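Local atomic coordinates of ricin B lectin (Clostridium thermocellum, PDB entry 3VSF), a protein that acts as an exo-beta-1,3-galactanase, probably hydrolysing beta-1,3-galactan from its chain ends, and pairs a GH43 catalytic domain with a galactose-binding beta-trefoil lectin domain. Residues 61-66 with 92-97; 84-89 with 115-120; 167-172 with 210-215; 238-243 with 247-252; 324-329 with 342-347. All coordinates share one frame; numbering follows the deposited sequence.

In the fold
Four of the five contacts join parts of the GH43 five-bladed beta-propeller; interaction 5 ties the propeller to a small sheet beside it. All five are buried, interaction 3 being the most peripheral, with M169 partly exposed. Only interaction 4 lies between hydrogen-bonded neighbouring strands, and it buries far more surface than the others, which meet by side-chain packing, in interaction 5 partly against a backbone carbonyl, without a hydrogen bond across. Interactions 1 and 2 use the same blade, the first within it; interactions 2 and 3 each bridge two blades. W325 of interaction 5 packs against interaction 1, while interaction 4 touches interaction 3 through L239 and L211 and interaction 5 through I240 and L328.

Interaction 1: 61-66 with 92-97; sequences GGMLKH and KDLVNW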
# COMPACT_ATOMS: atom_id res chain seq x y z
N GLY A 61 9.51 -7.77 -3.90
CA GLY A 61 10.68 -6.92 -3.92
C GLY A 61 10.71 -5.81 -2.88
O GLY A 61 9.91 -5.78 -1.95
N GLY A 62 11.67 -4.91 -3.05
CA GLY A 62 11.83 -3.76 -2.17
C GLY A 62 12.50 -2.64 -2.94
O GLY A 62 12.73 -2.76 -4.14
N MET A 63 12.82 -1.55 -2.25
CA MET A 63 13.43 -0.40 -2.92
C MET A 63 14.39 0.38 -2.02
O MET A 63 14.21 0.44 -0.81
CB MET A 63 12.35 0.53 -3.46
CG MET A 63 12.88 1.74 -4.21
SD MET A 63 11.59 2.61 -5.11
CE MET A 63 11.02 1.31 -6.21
N LEU A 64 15.41 0.96 -2.64
CA LEU A 64 16.40 1.75 -1.92
C LEU A 64 16.70 3.04 -2.67
O LEU A 64 16.86 3.04 -3.89
CB LEU A 64 17.69 0.94 -1.73
CG LEU A 64 18.81 1.62 -0.94
CD1 LEU A 64 18.38 1.87 0.49
CD2 LEU A 64 20.07 0.78 -0.99
N LYS A 65 16.78 4.14 -1.93
CA LYS A 65 17.11 5.44 -2.52
C LYS A 65 18.55 5.82 -2.21
O LYS A 65 18.89 6.15 -1.07
CB LYS A 65 16.16 6.51 -2.00
CG LYS A 65 16.53 7.94 -2.40
CD LYS A 65 16.62 8.09 -3.91
CE LYS A 65 16.70 9.56 -4.31
NZ LYS A 65 17.83 10.26 -3.65
N HIS A 66 19.41 5.75 -3.22
CA HIS A 66 20.81 6.11 -3.06
C HIS A 66 21.28 7.01 -4.19
O HIS A 66 21.13 6.68 -5.37
CB HIS A 66 21.68 4.85 -2.98
CG HIS A 66 23.09 5.12 -2.54
ND1 HIS A 66 24.14 5.23 -3.43
CD2 HIS A 66 23.62 5.30 -1.31
CE1 HIS A 66 25.25 5.47 -2.76
NE2 HIS A 66 24.96 5.51 -1.47
N LYS A 92 14.69 7.30 -11.83
CA LYS A 92 14.69 8.58 -11.13
C LYS A 92 13.27 9.09 -10.93
O LYS A 92 12.97 9.79 -9.96
CB LYS A 92 15.50 9.62 -11.90
CG LYS A 92 17.00 9.39 -11.88
CD LYS A 92 17.73 10.50 -12.62
CE LYS A 92 19.24 10.38 -12.48
NZ LYS A 92 19.96 11.44 -13.23
N ASP A 93 12.39 8.75 -11.87
CA ASP A 93 11.01 9.24 -11.86
C ASP A 93 10.07 8.28 -11.14
O ASP A 93 8.92 8.63 -10.85
CB ASP A 93 10.53 9.49 -13.29
CG ASP A 93 10.25 8.20 -14.04
OD1 ASP A 93 9.07 7.87 -14.24
OD2 ASP A 93 11.22 7.51 -14.42
N LEU A 94 10.55 7.07 -10.88
CA LEU A 94 9.78 6.06 -10.16
C LEU A 94 8.66 5.43 -10.98
O LEU A 94 7.85 4.66 -10.46
CB LEU A 94 9.22 6.62 -8.85
CG LEU A 94 10.18 6.68 -7.66
CD1 LEU A 94 9.56 7.44 -6.50
CD2 LEU A 94 10.60 5.28 -7.24
N VAL A 95 8.61 5.75 -12.27
CA VAL A 95 7.60 5.18 -13.16
C VAL A 95 8.25 4.44 -14.33
O VAL A 95 7.81 3.36 -14.72
CB VAL A 95 6.62 6.25 -13.69
CG1 VAL A 95 5.64 5.64 -14.68
CG2 VAL A 95 5.88 6.90 -12.53
N ASN A 96 9.29 5.04 -14.90
CA ASN A 96 10.04 4.41 -15.98
C ASN A 96 11.27 3.68 -15.45
O ASN A 96 12.23 4.31 -14.99
CB ASN A 96 10.46 5.44 -17.03
CG ASN A 96 9.27 6.11 -17.69
OD1 ASN A 96 8.68 5.56 -18.62
ND2 ASN A 96 8.92 7.30 -17.22
N TRP A 97 11.24 2.35 -15.53
CA TRP A 97 12.30 1.54 -14.93
C TRP A 97 13.25 0.94 -15.96
O TRP A 97 12.84 0.49 -17.03
CB TRP A 97 11.68 0.43 -14.07
CG TRP A 97 10.96 0.97 -12.88
CD1 TRP A 97 9.62 1.21 -12.77
CD2 TRP A 97 11.55 1.36 -11.63
NE1 TRP A 97 9.34 1.72 -11.52
CE2 TRP A 97 10.50 1.82 -10.81
CE3 TRP A 97 12.85 1.36 -11.13
CZ2 TRP A 97 10.72 2.27 -9.51
CZ3 TRP A 97 13.07 1.81 -9.85
CH2 TRP A 97 12.01 2.26 -9.05
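M63, on the innermost strand of a propeller blade, meets L94 and W97 of the loop that joins the two outer strands of the same blade, and the centre of the meeting is a Met-aromatic contact. The sulfur lies at the edge of the indole: M63 SD is 5.3 Å from the centroid of the six-membered ring of W97, 78° off the ring normal. An extended chain carries it there, with CG anti to the backbone N and the chain still extended at chi2, before it bends at chi3 (-60°). On the other branch of the contact, M63 SD rests 3.6 Å from L94 CD2. Methionine suits this place because it is long enough to span the gap between backbones whose closest CA atoms, M63 CA and L94 CA, are 10.4 Å apart, and its polarisable sulfur packs well against both a methyl group and a ring edge. The loop holds its shape by an Asx motif: the carboxylate oxygen D93 OD1 accepts the backbone N-H of N96, D93 OD1 to N96 N being 2.9 Å, on its syn side and 16° out of plane. S91 OG is bonded to the backbone N of L94 and the backbone O of N96, tying the turn to the end of strand 83-91. Strand 69-77, paired with 61-66 in the sheet, supplies Y70, touching M63 and L94, and W72, which M63 also touches and which meets W97 edge-to-face. W325 of strand 322-330, in the adjoining blade, packs against M63, L94 and W97.

Interaction 2: 84-89 with 115-120; sequences LGVSCY and CNIERP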
# COMPACT_ATOMS: atom_id res chain seq x y z
N LEU A 84 15.51 -18.20 -9.63
CA LEU A 84 16.27 -17.99 -10.85
C LEU A 84 17.25 -16.83 -10.68
O LEU A 84 18.45 -16.99 -10.91
CB LEU A 84 15.32 -17.71 -12.03
CG LEU A 84 15.87 -17.84 -13.45
CD1 LEU A 84 14.74 -17.74 -14.46
CD2 LEU A 84 16.94 -16.79 -13.75
N GLY A 85 16.74 -15.68 -10.27
CA GLY A 85 17.58 -14.50 -10.08
C GLY A 85 16.89 -13.39 -9.31
O GLY A 85 15.66 -13.33 -9.25
N VAL A 86 17.69 -12.51 -8.72
CA VAL A 86 17.17 -11.34 -8.03
C VAL A 86 17.39 -10.10 -8.87
O VAL A 86 18.47 -9.50 -8.84
CB VAL A 86 17.83 -11.16 -6.65
CG1 VAL A 86 17.33 -9.88 -5.99
CG2 VAL A 86 17.55 -12.36 -5.76
N SER A 87 16.37 -9.72 -9.64
CA SER A 87 16.48 -8.62 -10.58
C SER A 87 16.67 -7.27 -9.90
O SER A 87 16.40 -7.12 -8.71
CB SER A 87 15.25 -8.57 -11.49
OG SER A 87 15.04 -9.82 -12.12
N CYS A 88 17.15 -6.29 -10.66
CA CYS A 88 17.35 -4.94 -10.15
C CYS A 88 17.00 -3.91 -11.21
O CYS A 88 17.56 -3.91 -12.30
CB CYS A 88 18.80 -4.75 -9.70
SG CYS A 88 19.20 -3.06 -9.22
N TYR A 89 16.06 -3.03 -10.88
CA TYR A 89 15.64 -1.98 -11.79
C TYR A 89 15.95 -0.60 -11.23
O TYR A 89 15.83 -0.37 -10.03
CB TYR A 89 14.14 -2.11 -12.10
CG TYR A 89 13.78 -3.40 -12.80
CD1 TYR A 89 13.55 -4.56 -12.08
CD2 TYR A 89 13.65 -3.45 -14.19
CE1 TYR A 89 13.22 -5.74 -12.72
CE2 TYR A 89 13.32 -4.62 -14.83
CZ TYR A 89 13.10 -5.77 -14.09
OH TYR A 89 12.76 -6.94 -14.73
N CYS A 115 17.01 -23.94 -4.87
CA CYS A 115 16.43 -23.40 -3.64
C CYS A 115 15.31 -22.39 -3.91
O CYS A 115 15.04 -22.03 -5.05
CB CYS A 115 17.51 -22.73 -2.79
SG CYS A 115 18.12 -21.17 -3.47
N ASN A 116 14.68 -21.94 -2.83
CA ASN A 116 13.67 -20.89 -2.91
C ASN A 116 14.15 -19.61 -2.24
O ASN A 116 14.55 -19.63 -1.07
CB ASN A 116 12.37 -21.35 -2.23
CG ASN A 116 11.79 -22.59 -2.87
OD1 ASN A 116 11.52 -23.58 -2.18
ND2 ASN A 116 11.58 -22.55 -4.18
N ILE A 117 14.14 -18.51 -2.97
CA ILE A 117 14.46 -17.21 -2.40
C ILE A 117 13.33 -16.22 -2.66
O ILE A 117 12.91 -16.03 -3.80
CB ILE A 117 15.78 -16.65 -2.94
CG1 ILE A 117 16.96 -17.30 -2.22
CG2 ILE A 117 15.84 -15.14 -2.74
CD1 ILE A 117 18.27 -16.56 -2.39
N GLU A 118 12.84 -15.60 -1.59
CA GLU A 118 11.72 -14.68 -1.70
C GLU A 118 11.85 -13.50 -0.74
O GLU A 118 12.49 -13.61 0.31
CB GLU A 118 10.40 -15.41 -1.50
CG GLU A 118 10.29 -16.17 -0.18
CD GLU A 118 9.14 -17.15 -0.17
OE1 GLU A 118 8.54 -17.36 0.91
OE2 GLU A 118 8.83 -17.72 -1.23
N ARG A 119 11.23 -12.39 -1.10
CA ARG A 119 11.28 -11.17 -0.30
C ARG A 119 12.70 -10.68 -0.03
O ARG A 119 13.09 -10.49 1.12
CB ARG A 119 10.53 -11.36 1.02
CG ARG A 119 9.07 -11.73 0.83
CD ARG A 119 8.31 -11.71 2.14
NE ARG A 119 6.88 -11.90 1.92
CZ ARG A 119 6.05 -10.93 1.53
NH1 ARG A 119 6.52 -9.71 1.31
NH2 ARG A 119 4.76 -11.19 1.35
N PRO A 120 13.48 -10.47 -1.10
CA PRO A 120 14.84 -9.94 -0.96
C PRO A 120 14.81 -8.43 -0.74
O PRO A 120 14.15 -7.71 -1.50
CB PRO A 120 15.48 -10.26 -2.31
CG PRO A 120 14.34 -10.24 -3.27
CD PRO A 120 13.15 -10.77 -2.51
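V86 meets I117 and P120 at the seam between two adjacent blades of the propeller, V86 on strand 83-91 of one and its partners on the innermost strand, 116-124, of the next. The contact across the segments is wholly apolar. V86 divides its two methyls between the partners: CG1, anti to the backbone N (chi1 176°), faces the pyrrolidine ring, while CG2 turns to the isoleucine. The valine and the proline ring lie alongside one another, pointing opposite ways, and the closest CA atoms, those of V86 and P120, remain 7.6 Å apart, too far for strand pairing. Beta-branched valine and isoleucine suit extended strands, and the compact proline ring offers a rigid apolar surface to the methyl. M133 of strand 131-138 also touches both V86 and P120, enlarging the apolar patch.

The polar bonds lie beside this patch. E118 points away from strand 83-91, yet it too crosses the seam, making a salt bridge to R77 of the first blade, and R119 makes another with D186.

In the apolar seam itself, V86 CG1 sits 4.1 Å from both CB and CG of P120, and V86 CG2 lies 4.4 Å from I117 CG2.

Interaction 3: 167-172 with 210-215; sequences RPMQDT and HLYELT
Y212 is the residue that P168 and M169 touch, and H210, two positions before it on the same side of the strand, binds its hydroxyl. H210 ND1 donates to Y212 OH at 2.9 Å, with an angle of 151° at the hydrogen; the hydroxyl lies in the imidazole plane, and this bond holds the hydroxyl end of the phenol in place. Y212 follows, its ring brought toward the 167-172 loop with CG anti to the carbonyl carbon (chi1 -55°). P168 CB sits over one face in a CH-pi contact, 3.9 Å from the centroid of the Y212 ring, and P168 CG reaches over toward the hydroxyl end, 3.7 Å from Y212 CZ. Proline suits the spot because its compact ring presents slightly electropositive C-H groups to an electron-rich ring. Strand 208-214 is the third strand of its propeller blade, and the loop follows 161-166, the outer strand of the preceding blade, so the tyrosine bridges two blades. M169 approaches the same ring obliquely, its CG 4.1 Å from Y212 CE1. That loop is tightened locally by T172, whose OG1 donates to M169 O at 2.7 Å from above the carbonyl plane. Farther along the strand, L214 turns to F199 of strand 197-203, and at the strand's end T215 OG1 is hydrogen-bonded to D217 OD1.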
# COMPACT_ATOMS: atom_id res chain seq x y z
N ARG A 167 19.84 -19.82 10.35
CA ARG A 167 18.75 -19.46 11.25
C ARG A 167 19.31 -18.62 12.39
O ARG A 167 20.18 -19.08 13.13
CB ARG A 167 18.08 -20.73 11.80
CG ARG A 167 17.43 -21.59 10.73
CD ARG A 167 17.21 -23.01 11.21
NE ARG A 167 16.15 -23.11 12.21
CZ ARG A 167 14.91 -23.49 11.94
NH1 ARG A 167 14.56 -23.81 10.70
NH2 ARG A 167 14.01 -23.56 12.91
N PRO A 168 18.83 -17.38 12.52
CA PRO A 168 19.34 -16.43 13.51
C PRO A 168 19.55 -17.08 14.88
O PRO A 168 18.75 -17.92 15.29
CB PRO A 168 18.22 -15.39 13.59
CG PRO A 168 17.63 -15.39 12.23
CD PRO A 168 17.71 -16.82 11.74
N MET A 169 20.62 -16.68 15.56
CA MET A 169 20.91 -17.19 16.90
C MET A 169 21.13 -18.70 16.89
O MET A 169 20.61 -19.41 17.75
CB MET A 169 19.78 -16.83 17.87
CG MET A 169 19.10 -15.50 17.59
SD MET A 169 20.12 -14.05 17.96
CE MET A 169 20.16 -14.13 19.75
N GLN A 170 21.88 -19.19 15.91
CA GLN A 170 22.16 -20.61 15.79
C GLN A 170 23.12 -21.09 16.87
O GLN A 170 22.98 -22.19 17.41
CB GLN A 170 22.73 -20.94 14.41
CG GLN A 170 21.75 -21.63 13.48
CD GLN A 170 22.36 -21.97 12.13
OE1 GLN A 170 23.50 -21.61 11.85
NE2 GLN A 170 21.59 -22.66 11.29
N ASP A 171 24.11 -20.26 17.19
CA ASP A 171 25.13 -20.61 18.17
C ASP A 171 24.61 -20.59 19.60
O ASP A 171 25.15 -21.27 20.47
CB ASP A 171 26.34 -19.68 18.02
CG ASP A 171 25.98 -18.22 18.20
OD1 ASP A 171 24.79 -17.87 18.04
OD2 ASP A 171 26.88 -17.41 18.51
N THR A 172 23.57 -19.80 19.85
CA THR A 172 22.98 -19.72 21.18
C THR A 172 22.47 -21.09 21.63
O THR A 172 22.25 -21.32 22.82
CB THR A 172 21.83 -18.71 21.25
OG1 THR A 172 20.75 -19.15 20.41
CG2 THR A 172 22.29 -17.34 20.78
N HIS A 210 10.15 -11.60 14.87
CA HIS A 210 11.42 -11.33 15.54
C HIS A 210 12.14 -10.14 14.91
O HIS A 210 12.39 -10.12 13.70
CB HIS A 210 12.32 -12.57 15.51
CG HIS A 210 11.98 -13.59 16.55
ND1 HIS A 210 12.68 -14.76 16.71
CD2 HIS A 210 11.01 -13.60 17.50
CE1 HIS A 210 12.16 -15.46 17.70
NE2 HIS A 210 11.14 -14.78 18.20
N LEU A 211 12.46 -9.15 15.73
CA LEU A 211 13.22 -7.99 15.28
C LEU A 211 14.67 -8.13 15.73
O LEU A 211 14.98 -8.00 16.91
CB LEU A 211 12.63 -6.70 15.84
CG LEU A 211 13.33 -5.40 15.44
CD1 LEU A 211 13.30 -5.22 13.93
CD2 LEU A 211 12.70 -4.21 16.14
N TYR A 212 15.56 -8.41 14.77
CA TYR A 212 16.97 -8.60 15.07
C TYR A 212 17.76 -7.32 14.82
O TYR A 212 17.60 -6.68 13.78
CB TYR A 212 17.55 -9.74 14.23
CG TYR A 212 16.82 -11.05 14.37
CD1 TYR A 212 17.09 -11.91 15.43
CD2 TYR A 212 15.87 -11.44 13.43
CE1 TYR A 212 16.42 -13.11 15.55
CE2 TYR A 212 15.20 -12.64 13.55
CZ TYR A 212 15.48 -13.47 14.61
OH TYR A 212 14.81 -14.67 14.73
N GLU A 213 18.62 -6.96 15.77
CA GLU A 213 19.53 -5.84 15.59
C GLU A 213 20.81 -6.33 14.94
O GLU A 213 21.43 -7.28 15.41
CB GLU A 213 19.84 -5.17 16.93
CG GLU A 213 20.82 -4.02 16.83
CD GLU A 213 21.13 -3.39 18.18
OE1 GLU A 213 20.49 -3.78 19.18
OE2 GLU A 213 22.01 -2.51 18.24
N LEU A 214 21.21 -5.68 13.85
CA LEU A 214 22.39 -6.09 13.11
C LEU A 214 23.66 -5.46 13.65
O LEU A 214 23.62 -4.40 14.28
CB LEU A 214 22.24 -5.74 11.63
CG LEU A 214 21.00 -6.31 10.93
CD1 LEU A 214 20.95 -5.84 9.48
CD2 LEU A 214 20.99 -7.82 11.01
N THR A 215 24.79 -6.11 13.41
CA THR A 215 26.09 -5.55 13.74
C THR A 215 26.36 -4.35 12.83
O THR A 215 25.68 -4.18 11.82
CB THR A 215 27.22 -6.59 13.57
OG1 THR A 215 27.11 -7.20 12.27
CG2 THR A 215 27.11 -7.67 14.63

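Interaction 4: 238-243 with 247-252; sequences CLIKRN and YLITSG
C238, L239 and I240 run antiparallel to I249, L248 and Y247 as the two arms of a beta hairpin, the first two strands of a propeller blade. Their axes approach to 4.8 Å with N-to-C directions 158° apart. C238 with I249 and I240 with Y247 are hydrogen-bonded pairs, while L239 and L248 between them form a non-hydrogen-bonded pair. The bond from Y247 N to I240 O is 2.8 Å long and nearly straight (170°), and its return bond from I240 N to Y247 O measures 3.0 Å. At the other pair, C238 N to I249 O is 2.7 Å and I249 N to C238 O is 3.0 Å. C238, I240, Y247 and I249 share one face of the sheet. There I240 holds CG1 in the crowded position between its backbone N and carbonyl carbon (chi1 64°), which lays CG1 3.7 Å from Y247 CB and lets I240 CD1 come within 4.3 Å of I249 CD1. The opposite face carries L239 and L248. Past the strand end, R242 CB lies 3.6 Å from Y247 CE2, packing obliquely on the tyrosine. Y247 meets F330 edge-to-face. Backbone amides thus satisfy one another in those two pairs, while L248 bonds to A264 of the next strand; beta-branched I240 and I249 suit the extended backbone, and the hydroxyl of the buried tyrosine is satisfied by D333 O.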
# COMPACT_ATOMS: atom_id res chain seq x y z
N CYS A 238 6.62 -4.81 7.24
CA CYS A 238 7.32 -3.66 6.69
C CYS A 238 7.63 -2.68 7.81
O CYS A 238 6.72 -2.19 8.48
CB CYS A 238 6.48 -2.97 5.61
SG CYS A 238 6.09 -4.01 4.18
N LEU A 239 8.91 -2.40 8.03
CA LEU A 239 9.31 -1.52 9.11
C LEU A 239 9.74 -0.15 8.60
O LEU A 239 10.65 -0.04 7.78
CB LEU A 239 10.44 -2.16 9.93
CG LEU A 239 10.87 -1.40 11.19
CD1 LEU A 239 9.67 -1.13 12.08
CD2 LEU A 239 11.94 -2.18 11.94
N ILE A 240 9.08 0.90 9.09
CA ILE A 240 9.39 2.26 8.69
C ILE A 240 9.36 3.22 9.88
O ILE A 240 8.92 2.85 10.97
CB ILE A 240 8.42 2.78 7.61
CG1 ILE A 240 7.00 2.85 8.16
CG2 ILE A 240 8.48 1.90 6.37
CD1 ILE A 240 5.97 3.32 7.16
N LYS A 241 9.81 4.45 9.66
CA LYS A 241 9.82 5.47 10.71
C LYS A 241 9.49 6.83 10.11
O LYS A 241 9.83 7.11 8.96
CB LYS A 241 11.20 5.51 11.38
CG LYS A 241 11.29 6.47 12.56
CD LYS A 241 12.68 6.43 13.19
CE LYS A 241 12.76 7.30 14.43
NZ LYS A 241 14.09 7.22 15.08
N ARG A 242 8.81 7.67 10.88
CA ARG A 242 8.41 8.99 10.38
C ARG A 242 8.90 10.12 11.28
O ARG A 242 9.88 10.79 10.97
CB ARG A 242 6.89 9.06 10.20
CG ARG A 242 6.44 10.18 9.28
CD ARG A 242 4.93 10.22 9.15
NE ARG A 242 4.37 11.47 9.67
CZ ARG A 242 4.17 12.56 8.93
NH1 ARG A 242 4.48 12.57 7.65
NH2 ARG A 242 3.66 13.65 9.49
N ASN A 243 8.21 10.33 12.40
CA ASN A 243 8.57 11.41 13.32
C ASN A 243 8.81 10.90 14.73
O ASN A 243 8.04 11.20 15.65
CB ASN A 243 7.47 12.47 13.34
CG ASN A 243 7.09 12.94 11.95
OD1 ASN A 243 7.91 12.93 11.03
ND2 ASN A 243 5.84 13.35 11.79
N TYR A 247 6.64 2.39 12.57
CA TYR A 247 5.40 1.80 12.07
C TYR A 247 5.65 0.43 11.45
O TYR A 247 6.57 0.26 10.64
CB TYR A 247 4.75 2.74 11.05
CG TYR A 247 4.47 4.12 11.58
CD1 TYR A 247 3.27 4.42 12.21
CD2 TYR A 247 5.42 5.13 11.46
CE1 TYR A 247 3.01 5.68 12.70
CE2 TYR A 247 5.17 6.40 11.95
CZ TYR A 247 3.97 6.67 12.57
OH TYR A 247 3.72 7.93 13.06
N LEU A 248 4.83 -0.54 11.83
CA LEU A 248 4.99 -1.90 11.34
C LEU A 248 3.75 -2.37 10.57
O LEU A 248 2.75 -2.78 11.17
CB LEU A 248 5.29 -2.86 12.50
CG LEU A 248 5.58 -4.31 12.12
CD1 LEU A 248 6.72 -4.39 11.13
CD2 LEU A 248 5.89 -5.13 13.37
N ILE A 249 3.82 -2.31 9.25
CA ILE A 249 2.74 -2.78 8.40
C ILE A 249 2.89 -4.28 8.14
O ILE A 249 3.90 -4.73 7.61
CB ILE A 249 2.71 -2.04 7.04
CG1 ILE A 249 2.17 -0.62 7.22
CG2 ILE A 249 1.86 -2.80 6.04
CD1 ILE A 249 3.07 0.30 8.00
N THR A 250 1.88 -5.05 8.53
CA THR A 250 1.92 -6.49 8.38
C THR A 250 0.72 -7.01 7.59
O THR A 250 -0.21 -6.26 7.29
CB THR A 250 1.95 -7.20 9.74
OG1 THR A 250 0.75 -6.88 10.47
CG2 THR A 250 3.16 -6.75 10.55
N SER A 251 0.75 -8.30 7.26
CA SER A 251 -0.38 -8.94 6.60
C SER A 251 -0.80 -10.16 7.40
O SER A 251 -0.23 -10.45 8.46
CB SER A 251 -0.00 -9.36 5.18
OG SER A 251 0.89 -10.46 5.19
N GLY A 252 -1.80 -10.88 6.91
CA GLY A 252 -2.25 -12.10 7.54
C GLY A 252 -1.56 -13.30 6.93
O GLY A 252 -0.83 -13.18 5.95

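Interaction 5: 324-329 with 342-347; sequences VWLPLN and DSVKID
V344 stands against the backbone carbonyl of W325 and the side chain of L326, the closest CA atoms, those of L326 and V344, being 7.0 Å apart with no hydrogen bond between the two strands. Strand 322-330 is the third strand of a propeller blade, and 343-347 is the middle strand of a small antiparallel sheet with 41-43 and 352-355, so the contact packs that sheet against the blade. V344 points toward the blade, as does I346 two residues on, whereas S343 turns the other way. A valine fits here because its short branched chain lets a methyl press on the neighbouring backbone: CG2, anti to its own carbonyl carbon while CG1 is anti to the backbone N (chi1 175°), is the one that touches. L326 starts off away from 343-347, but its CD2 swings back to the valine. I353 of strand 352-355 touches V344, I346 and P327, widening the apolar layer. The W325 indole meets F48 edge-to-face and packs on I42, and the backbone N of W325 is hydrogen-bonded to N44 OD1. L326 lies about 9 Å, side chain to side chain, from N440 of the lectin domain's galactose site. V344 CG2 rests 3.5 Å from the carbonyl oxygen W325 O and 4.3 Å from L326 CD2.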
# COMPACT_ATOMS: atom_id res chain seq x y z
N VAL A 324 0.95 -3.64 -7.12
CA VAL A 324 0.01 -2.64 -6.65
C VAL A 324 0.72 -1.58 -5.82
O VAL A 324 1.15 -1.84 -4.70
CB VAL A 324 -1.12 -3.27 -5.81
CG1 VAL A 324 -1.95 -2.18 -5.14
CG2 VAL A 324 -1.99 -4.17 -6.67
N TRP A 325 0.86 -0.38 -6.39
CA TRP A 325 1.50 0.72 -5.68
C TRP A 325 0.49 1.78 -5.27
O TRP A 325 -0.32 2.23 -6.08
CB TRP A 325 2.61 1.35 -6.53
CG TRP A 325 3.81 0.47 -6.69
CD1 TRP A 325 3.93 -0.83 -6.30
CD2 TRP A 325 5.06 0.83 -7.29
NE1 TRP A 325 5.19 -1.30 -6.62
CE2 TRP A 325 5.90 -0.30 -7.22
CE3 TRP A 325 5.56 2.01 -7.87
CZ2 TRP A 325 7.20 -0.29 -7.72
CZ3 TRP A 325 6.85 2.01 -8.36
CH2 TRP A 325 7.66 0.87 -8.28
N LEU A 326 0.53 2.17 -4.00
CA LEU A 326 -0.39 3.16 -3.46
C LEU A 326 0.34 4.08 -2.50
O LEU A 326 1.37 3.70 -1.93
CB LEU A 326 -1.55 2.47 -2.74
CG LEU A 326 -2.35 1.45 -3.54
CD1 LEU A 326 -3.28 0.67 -2.63
CD2 LEU A 326 -3.14 2.13 -4.65
N PRO A 327 -0.17 5.30 -2.31
CA PRO A 327 0.42 6.23 -1.34
C PRO A 327 -0.02 5.89 0.08
O PRO A 327 -1.19 5.60 0.31
CB PRO A 327 -0.16 7.58 -1.76
CG PRO A 327 -1.48 7.24 -2.36
CD PRO A 327 -1.28 5.92 -3.06
N LEU A 328 0.92 5.92 1.02
CA LEU A 328 0.61 5.70 2.42
C LEU A 328 0.47 7.05 3.12
O LEU A 328 1.47 7.74 3.37
CB LEU A 328 1.69 4.86 3.10
CG LEU A 328 1.47 4.56 4.59
CD1 LEU A 328 0.20 3.76 4.79
CD2 LEU A 328 2.67 3.82 5.17
N ASN A 329 -0.76 7.43 3.44
CA ASN A 329 -1.03 8.74 4.03
C ASN A 329 -1.11 8.72 5.55
O ASN A 329 -1.61 7.76 6.14
CB ASN A 329 -2.32 9.33 3.44
CG ASN A 329 -2.24 9.50 1.93
OD1 ASN A 329 -1.19 9.85 1.39
ND2 ASN A 329 -3.35 9.25 1.25
N ASP A 342 -7.13 3.27 -8.80
CA ASP A 342 -6.92 2.40 -9.95
C ASP A 342 -5.76 2.92 -10.79
O ASP A 342 -5.11 2.17 -11.52
CB ASP A 342 -8.19 2.31 -10.80
CG ASP A 342 -8.20 1.10 -11.71
OD1 ASP A 342 -8.64 0.02 -11.25
OD2 ASP A 342 -7.77 1.22 -12.87
N SER A 343 -5.49 4.22 -10.67
CA SER A 343 -4.35 4.85 -11.33
C SER A 343 -3.71 5.86 -10.39
O SER A 343 -4.40 6.68 -9.77
CB SER A 343 -4.79 5.53 -12.63
OG SER A 343 -5.33 4.59 -13.54
N VAL A 344 -2.39 5.81 -10.28
CA VAL A 344 -1.66 6.69 -9.36
C VAL A 344 -0.67 7.58 -10.10
O VAL A 344 0.07 7.11 -10.96
CB VAL A 344 -0.91 5.87 -8.29
CG1 VAL A 344 -0.07 6.79 -7.42
CG2 VAL A 344 -1.88 5.07 -7.45
N LYS A 345 -0.65 8.86 -9.75
CA LYS A 345 0.30 9.80 -10.33
C LYS A 345 1.45 10.05 -9.36
O LYS A 345 1.22 10.29 -8.17
CB LYS A 345 -0.37 11.12 -10.70
CG LYS A 345 0.51 12.05 -11.50
CD LYS A 345 0.58 13.44 -10.88
CE LYS A 345 1.50 14.35 -11.67
NZ LYS A 345 1.62 15.70 -11.05
N ILE A 346 2.68 10.00 -9.86
CA ILE A 346 3.85 10.18 -9.02
C ILE A 346 4.81 11.22 -9.60
O ILE A 346 5.15 11.17 -10.79
CB ILE A 346 4.62 8.86 -8.82
CG1 ILE A 346 3.71 7.81 -8.18
CG2 ILE A 346 5.86 9.08 -7.98
CD1 ILE A 346 4.41 6.50 -7.88
N ASP A 347 5.24 12.15 -8.76
CA ASP A 347 6.26 13.13 -9.15
C ASP A 347 7.40 13.08 -8.14
O ASP A 347 7.42 13.86 -7.18
CB ASP A 347 5.66 14.53 -9.22
CG ASP A 347 6.56 15.52 -9.94
OD1 ASP A 347 7.17 15.13 -10.97
OD2 ASP A 347 6.68 16.67 -9.48